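PDB 6R1J: uncharacterized protein, which forms one component, AhlC, of the tripartite alpha-pore-forming toxin AHL of Aeromonas hydrophila, crystallised here in its soluble form. Local coordinates for residues A[67-72]-A[249-254]; A[225-230]-A[255-260]; A[61-66]-A[260-265]. The protein carries 3 engineered substitutions. All coordinates share one frame; numbering follows the deposited sequence.

All three contacts lie on helix 244-264. Interactions 1 and 3 join it to helix 28-70, and interaction 2 joins it to helix 163-236. Interactions 2 and 3 are the nearest pair, with centres 8 Å apart. They are linked by a salt bridge of 2.8 Å from Arg259 NE to Glu63 OE1 and by Val258 CG2 packing 3.5 Å from Leu62 CD2. Interaction 1 sits nearer the helix's N-terminal end, its centre 12 Å from that of interaction 2 and 13 Å from that of interaction 3. It meets the latter where Phe251 CD1 lies 3.7 Å from Leu66 CD2. A sodium ion bound by Asp264 of interaction 3 and Thr224 lies about 7 Å from the Glu257 side chain.

Interaction 1 (A[67-72]-A[249-254]); sequences TQQLAN and LFFTAA
Gln69 lies over one face of the Phe251 ring, which its CB, CG and OE1 all meet. Its CB stands 4.1 Å from the ring centroid and 26° off the ring normal, the geometry of a CH-pi contact. The next carbon, CG, turned beside the backbone N, shifts toward the rim and comes 4.0 Å from Phe251 CZ. A bend at chi2 (-67°) folds the chain back, so that the amide stays near the ring instead of extending past it: OE1 ends 3.8 Å from Phe251 CE2. The amide and ring planes are 53° apart, which excludes flat stacking between them.

Leu70 works one residue on, using its branch tip. Its CD2 packs 3.9 Å from Phe251 CB and 3.5 Å from Thr252 OG1. The second of these is a methyl-to-oxygen van der Waals contact; the hydroxyl's hydrogen bond goes to Arg248 O in its own helix. Arg248 also binds across the junction, its NH1 to Leu70 O and its NH2 to Asn72 O. The ring of Phe84, from helix 78-157, meets that of Phe251 with the planes steeply inclined. Helices 28-70, 78-157 and 244-264 thus converge on one phenylalanine, in the side-chain packing between helices of an alpha-helical bundle.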
# COMPACT_ATOMS: atom_id res chain seq x y z
N THR A 67 44.13 -26.19 -6.29
CA THR A 67 44.20 -27.22 -7.38
C THR A 67 45.66 -27.75 -7.46
O THR A 67 45.83 -28.96 -7.63
CB THR A 67 43.62 -26.66 -8.67
OG1 THR A 67 44.34 -25.47 -9.02
CG2 THR A 67 42.15 -26.33 -8.58
N GLN A 68 46.65 -26.88 -7.30
CA GLN A 68 48.10 -27.24 -7.31
C GLN A 68 48.38 -28.18 -6.14
O GLN A 68 48.94 -29.23 -6.41
CB GLN A 68 48.99 -26.00 -7.35
CG GLN A 68 48.95 -25.29 -8.69
CD GLN A 68 49.58 -23.92 -8.72
OE1 GLN A 68 49.72 -23.23 -7.72
NE2 GLN A 68 49.92 -23.48 -9.91
N GLN A 69 47.84 -27.93 -4.94
CA GLN A 69 47.99 -28.91 -3.84
C GLN A 69 47.33 -30.22 -4.21
O GLN A 69 47.89 -31.28 -3.88
CB GLN A 69 47.39 -28.47 -2.50
CG GLN A 69 48.12 -27.33 -1.84
CD GLN A 69 49.50 -27.74 -1.40
OE1 GLN A 69 49.69 -28.84 -0.90
NE2 GLN A 69 50.46 -26.85 -1.59
N LEU A 70 46.14 -30.19 -4.77
CA LEU A 70 45.42 -31.45 -5.06
C LEU A 70 46.11 -32.24 -6.21
O LEU A 70 45.74 -33.43 -6.41
CB LEU A 70 43.97 -31.09 -5.39
CG LEU A 70 43.10 -30.71 -4.18
CD1 LEU A 70 41.79 -30.10 -4.61
CD2 LEU A 70 42.83 -31.93 -3.31
N ALA A 71 47.00 -31.58 -6.96
CA ALA A 71 47.78 -32.17 -8.07
C ALA A 71 48.98 -32.95 -7.50
O ALA A 71 49.68 -33.64 -8.27
CB ALA A 71 48.23 -31.08 -9.02
N ASN A 72 49.21 -32.86 -6.19
CA ASN A 72 50.33 -33.57 -5.52
C ASN A 72 50.02 -35.07 -5.52
O ASN A 72 48.90 -35.45 -5.22
CB ASN A 72 50.61 -32.99 -4.12
CG ASN A 72 51.72 -33.73 -3.41
OD1 ASN A 72 51.50 -34.80 -2.85
ND2 ASN A 72 52.92 -33.18 -3.46
N LEU A 249 41.03 -34.35 1.61
CA LEU A 249 39.60 -34.14 1.96
C LEU A 249 39.35 -32.66 2.26
O LEU A 249 38.42 -32.10 1.65
CB LEU A 249 39.21 -34.99 3.16
CG LEU A 249 37.74 -34.90 3.57
CD1 LEU A 249 36.87 -35.77 2.67
CD2 LEU A 249 37.58 -35.31 5.03
N PHE A 250 40.17 -32.04 3.12
CA PHE A 250 39.99 -30.64 3.56
C PHE A 250 40.37 -29.69 2.43
O PHE A 250 39.73 -28.63 2.33
CB PHE A 250 40.68 -30.43 4.91
CG PHE A 250 39.97 -31.19 6.00
CD1 PHE A 250 38.66 -30.84 6.35
CD2 PHE A 250 40.57 -32.23 6.68
CE1 PHE A 250 37.97 -31.54 7.33
CE2 PHE A 250 39.86 -32.93 7.66
CZ PHE A 250 38.57 -32.59 7.97
N PHE A 251 41.34 -30.04 1.58
CA PHE A 251 41.64 -29.16 0.44
C PHE A 251 40.42 -29.17 -0.48
O PHE A 251 40.11 -28.10 -0.99
CB PHE A 251 42.93 -29.54 -0.28
CG PHE A 251 44.20 -29.18 0.45
CD1 PHE A 251 44.30 -28.00 1.19
CD2 PHE A 251 45.33 -29.99 0.36
CE1 PHE A 251 45.49 -27.66 1.82
CE2 PHE A 251 46.51 -29.64 1.00
CZ PHE A 251 46.59 -28.47 1.70
N THR A 252 39.81 -30.32 -0.72
CA THR A 252 38.67 -30.48 -1.64
C THR A 252 37.48 -29.66 -1.08
O THR A 252 36.84 -28.91 -1.87
CB THR A 252 38.36 -31.95 -1.89
OG1 THR A 252 39.54 -32.56 -2.44
CG2 THR A 252 37.19 -32.14 -2.82
N ALA A 253 37.21 -29.77 0.24
CA ALA A 253 36.15 -28.99 0.93
C ALA A 253 36.47 -27.51 0.80
O ALA A 253 35.55 -26.74 0.41
CB ALA A 253 36.02 -29.42 2.39
N ALA A 254 37.72 -27.09 1.08
CA ALA A 254 38.11 -25.67 0.97
C ALA A 254 37.86 -25.17 -0.47
O ALA A 254 37.44 -24.00 -0.67
CB ALA A 254 39.54 -25.49 1.30

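Interaction 2 (A[225-230]-A[255-260])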
# COMPACT_ATOMS: atom_id res chain seq x y z
N ILE A 225 33.68 -17.44 3.96
CA ILE A 225 35.10 -17.24 4.35
C ILE A 225 35.31 -18.00 5.65
O ILE A 225 36.36 -18.66 5.76
CB ILE A 225 35.51 -15.78 4.47
CG1 ILE A 225 35.54 -15.08 3.12
CG2 ILE A 225 36.88 -15.65 5.12
CD1 ILE A 225 35.65 -13.59 3.23
N SER A 226 34.33 -17.99 6.57
CA SER A 226 34.50 -18.69 7.87
C SER A 226 34.51 -20.21 7.65
O SER A 226 35.30 -20.94 8.29
CB SER A 226 33.43 -18.25 8.89
OG SER A 226 33.66 -18.95 10.09
N LEU A 227 33.65 -20.75 6.82
CA LEU A 227 33.66 -22.20 6.53
C LEU A 227 35.00 -22.56 5.86
O LEU A 227 35.59 -23.59 6.22
CB LEU A 227 32.47 -22.55 5.63
CG LEU A 227 31.06 -22.34 6.19
CD1 LEU A 227 30.02 -22.62 5.10
CD2 LEU A 227 30.83 -23.23 7.40
N LEU A 228 35.51 -21.70 4.97
CA LEU A 228 36.81 -21.90 4.27
C LEU A 228 37.92 -22.00 5.31
O LEU A 228 38.72 -22.96 5.24
CB LEU A 228 37.05 -20.75 3.31
CG LEU A 228 38.43 -20.69 2.66
CD1 LEU A 228 38.69 -21.94 1.83
CD2 LEU A 228 38.54 -19.47 1.78
N GLY A 229 37.94 -21.06 6.28
CA GLY A 229 38.88 -21.05 7.42
C GLY A 229 38.89 -22.36 8.17
O GLY A 229 39.99 -22.84 8.53
N GLY A 230 37.71 -22.93 8.41
CA GLY A 230 37.55 -24.18 9.17
C GLY A 230 38.12 -25.37 8.41
O GLY A 230 38.78 -26.25 9.02
N LEU A 255 38.16 -26.01 -1.47
CA LEU A 255 38.02 -25.54 -2.87
C LEU A 255 36.53 -25.29 -3.17
O LEU A 255 36.26 -24.32 -3.88
CB LEU A 255 38.68 -26.56 -3.82
CG LEU A 255 38.60 -26.20 -5.31
CD1 LEU A 255 39.30 -24.88 -5.59
CD2 LEU A 255 39.20 -27.34 -6.14
N THR A 256 35.60 -26.09 -2.66
CA THR A 256 34.14 -25.82 -2.83
C THR A 256 33.80 -24.44 -2.26
O THR A 256 32.98 -23.72 -2.88
CB THR A 256 33.21 -26.90 -2.25
OG1 THR A 256 33.20 -26.86 -0.82
CG2 THR A 256 33.53 -28.30 -2.73
N GLU A 257 34.41 -24.05 -1.14
CA GLU A 257 34.06 -22.77 -0.46
C GLU A 257 34.65 -21.64 -1.30
O GLU A 257 33.95 -20.63 -1.51
CB GLU A 257 34.53 -22.74 1.00
CG GLU A 257 33.94 -23.87 1.85
CD GLU A 257 32.43 -23.84 2.02
OE1 GLU A 257 31.80 -22.85 1.62
OE2 GLU A 257 31.86 -24.82 2.50
N VAL A 258 35.89 -21.80 -1.79
CA VAL A 258 36.53 -20.78 -2.66
C VAL A 258 35.63 -20.54 -3.87
O VAL A 258 35.44 -19.39 -4.23
CB VAL A 258 37.94 -21.18 -3.12
CG1 VAL A 258 38.45 -20.26 -4.22
CG2 VAL A 258 38.89 -21.20 -1.95
N ARG A 259 35.13 -21.60 -4.50
CA ARG A 259 34.26 -21.46 -5.70
C ARG A 259 32.92 -20.84 -5.29
O ARG A 259 32.32 -20.11 -6.09
CB ARG A 259 34.10 -22.83 -6.37
CG ARG A 259 35.42 -23.20 -7.04
CD ARG A 259 35.42 -24.45 -7.87
NE ARG A 259 36.71 -24.46 -8.56
CZ ARG A 259 37.32 -25.56 -8.93
NH1 ARG A 259 36.75 -26.71 -8.63
NH2 ARG A 259 38.49 -25.53 -9.54
N THR A 260 32.41 -21.15 -4.10
CA THR A 260 31.20 -20.47 -3.58
C THR A 260 31.47 -18.97 -3.55
O THR A 260 30.62 -18.21 -3.99
CB THR A 260 30.72 -21.10 -2.27
OG1 THR A 260 30.49 -22.47 -2.59
CG2 THR A 260 29.43 -20.48 -1.76
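The carboxylate of Glu257 carries Leu227 on one of its flat faces. Leu227 CB stands almost directly above the carboxylate carbon, 3.8 Å from Glu257 CD, and its CD1 lies over the same face, 3.9 Å from Glu257 OE2 and about as far from OE1. This apolar cover is one side of the group's surroundings; its charge is met from another chain, where Lys152 of the second subunit makes a salt bridge to OE2. A bend at chi2 (-64°) puts the face of the carboxylate against Leu227. The other flat group, the Arg259 guanidinium, has Leu255 CD2 of its own helix 3.4 Å above its plane, offset toward the rim.

The segments belong to helices 163-236 and 244-264, successive along the chain and packed as an antiparallel helical hairpin: their local axes approach to 8.9 Å with a signed crossing angle of -162°. Such close spacing brings beta carbons together, with Leu228 CB 4.0 Å from Glu257 CB. Beyond them, Leu228 sends its branch across to Val258. Its CG is anti to the backbone N (chi1 171°), and CD1 comes 3.9 Å from Val258 CG2, the methyl that also faces CD2. Leu62 of helix 28-70 touches both residues, extending this apolar layer to a third helix.

Within the second segment, Thr256 O accepts two donors from opposite faces of its plane, Thr260 N and Thr260 OG1, the latter at 2.8 Å. The same hydroxyl is hydrogen-bonded to Gln177 NE2 of the second subunit.

Interaction 3 (A[61-66]-A[260-265]). With NA (sodium ion), chain C.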
# COMPACT_ATOMS: atom_id res chain seq x y z
N ARG A 61 43.31 -16.49 -6.64
CA ARG A 61 44.65 -16.95 -6.21
C ARG A 61 44.53 -18.24 -5.40
O ARG A 61 45.30 -19.22 -5.69
CB ARG A 61 45.36 -15.81 -5.50
CG ARG A 61 46.53 -16.23 -4.62
CD ARG A 61 47.20 -15.03 -3.97
NE ARG A 61 48.16 -15.50 -2.99
CZ ARG A 61 49.45 -15.72 -3.22
NH1 ARG A 61 50.22 -16.18 -2.25
NH2 ARG A 61 49.97 -15.45 -4.40
N LEU A 62 43.61 -18.32 -4.44
CA LEU A 62 43.51 -19.53 -3.59
C LEU A 62 42.97 -20.72 -4.40
O LEU A 62 43.39 -21.85 -4.11
CB LEU A 62 42.66 -19.25 -2.35
CG LEU A 62 42.54 -20.43 -1.38
CD1 LEU A 62 43.90 -20.92 -0.92
CD2 LEU A 62 41.68 -20.05 -0.19
N GLU A 63 42.05 -20.51 -5.34
CA GLU A 63 41.53 -21.60 -6.20
C GLU A 63 42.71 -22.33 -6.89
O GLU A 63 42.77 -23.59 -6.81
CB GLU A 63 40.58 -21.08 -7.27
CG GLU A 63 40.09 -22.18 -8.19
CD GLU A 63 39.18 -21.72 -9.33
OE1 GLU A 63 38.36 -22.52 -9.74
OE2 GLU A 63 39.25 -20.55 -9.71
N LEU A 64 43.64 -21.58 -7.47
CA LEU A 64 44.81 -22.20 -8.18
C LEU A 64 45.76 -22.86 -7.15
O LEU A 64 46.21 -24.00 -7.35
CB LEU A 64 45.47 -21.10 -9.01
CG LEU A 64 46.68 -21.50 -9.85
CD1 LEU A 64 46.36 -22.71 -10.72
CD2 LEU A 64 47.13 -20.32 -10.69
N GLN A 65 45.99 -22.23 -6.00
CA GLN A 65 46.83 -22.81 -4.93
C GLN A 65 46.24 -24.16 -4.51
O GLN A 65 47.01 -25.11 -4.39
CB GLN A 65 46.95 -21.87 -3.74
CG GLN A 65 47.81 -20.64 -3.99
CD GLN A 65 47.70 -19.66 -2.83
OE1 GLN A 65 46.68 -19.59 -2.14
NE2 GLN A 65 48.74 -18.86 -2.64
N LEU A 66 44.92 -24.25 -4.33
CA LEU A 66 44.29 -25.51 -3.91
C LEU A 66 44.38 -26.55 -5.03
O LEU A 66 44.64 -27.70 -4.70
CB LEU A 66 42.85 -25.28 -3.44
CG LEU A 66 42.73 -24.42 -2.16
CD1 LEU A 66 41.26 -24.11 -1.85
CD2 LEU A 66 43.36 -25.13 -0.99
N THR A 260 32.41 -21.15 -4.10
CA THR A 260 31.20 -20.47 -3.58
C THR A 260 31.47 -18.97 -3.55
O THR A 260 30.62 -18.21 -3.99
CB THR A 260 30.72 -21.10 -2.27
OG1 THR A 260 30.49 -22.47 -2.59
CG2 THR A 260 29.43 -20.48 -1.76
N LEU A 261 32.59 -18.50 -3.02
CA LEU A 261 32.85 -17.04 -2.97
C LEU A 261 32.77 -16.41 -4.36
O LEU A 261 32.27 -15.26 -4.52
CB LEU A 261 34.27 -16.80 -2.46
CG LEU A 261 34.53 -16.99 -0.99
CD1 LEU A 261 36.01 -16.85 -0.73
CD2 LEU A 261 33.72 -16.00 -0.15
N GLN A 262 33.36 -17.10 -5.34
CA GLN A 262 33.45 -16.55 -6.73
C GLN A 262 32.04 -16.41 -7.27
O GLN A 262 31.80 -15.46 -7.99
CB GLN A 262 34.31 -17.44 -7.64
CG GLN A 262 35.71 -17.57 -7.11
CD GLN A 262 36.53 -18.58 -7.90
OE1 GLN A 262 36.15 -19.73 -8.09
NE2 GLN A 262 37.68 -18.11 -8.35
N VAL A 263 31.16 -17.32 -6.91
CA VAL A 263 29.76 -17.22 -7.40
C VAL A 263 29.09 -16.07 -6.65
O VAL A 263 28.51 -15.23 -7.30
CB VAL A 263 28.99 -18.54 -7.21
CG1 VAL A 263 27.52 -18.35 -7.48
CG2 VAL A 263 29.54 -19.65 -8.09
N ASP A 264 29.20 -16.04 -5.33
CA ASP A 264 28.47 -15.07 -4.47
C ASP A 264 28.95 -13.64 -4.69
O ASP A 264 28.10 -12.72 -4.66
CB ASP A 264 28.53 -15.53 -3.01
CG ASP A 264 27.67 -16.77 -2.77
OD1 ASP A 264 26.92 -17.19 -3.70
OD2 ASP A 264 27.74 -17.32 -1.67
N ALA A 265 30.23 -13.42 -4.92
CA ALA A 265 30.79 -12.06 -5.07
C ALA A 265 30.89 -11.67 -6.54
O ALA A 265 31.45 -10.61 -6.83
CB ALA A 265 32.12 -12.00 -4.38
NA NA C . 29.73 -16.81 -0.49
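Glu63 and Gln262 join helices 28-70 and 244-264 of the alpha-helical bundle through one side-chain hydrogen bond. Gln262 NE2 donates to Glu63 OE2 over 3.2 Å, with an N-H...O angle of 161°, so the bond is fairly straight though long. The two ends use it differently. The acceptor lies only 5° out of the Gln262 amide plane, as suits an amide N-H, whereas the donor meets OE2 from above the carboxylate, 56° out of its plane. The carboxylate and amide planes are also nearly perpendicular.

Two long side chains are needed here, because the nearest CA atoms, those of Glu63 and Gln262, are 9.5 Å apart. Glu63 CG is anti to the backbone N and the chain stays extended beyond it; Gln262 is likewise extended past CG, and the two cross at about a right angle. Only 72 Å² is buried between the segments, which makes this a narrow polar bridge at the surface.

In the next shell, the other carboxylate oxygen, Glu63 OE1, forms a salt bridge with Arg259 NE. That stronger partner probably fixes the glutamate, with OE2 left to Gln262, so helix 244-264 grips both oxygens. Gln262 also rests on Ala59 of helix 28-70.

Segment 260-265 also contributes to a sodium site, through Asp264. Thr224 OG1 of helix 163-236 is the second protein ligand, and Lys220 NZ donates a hydrogen bond to the Asp264 oxygen that binds the metal. Leu261 CD2 lies 4.1 Å from the sodium ion, an apolar neighbour and no ligand. Asp264 coordinates through a single oxygen: OD2 is 2.4 Å from the sodium ion, while OD1 stands 4.3 Å from it.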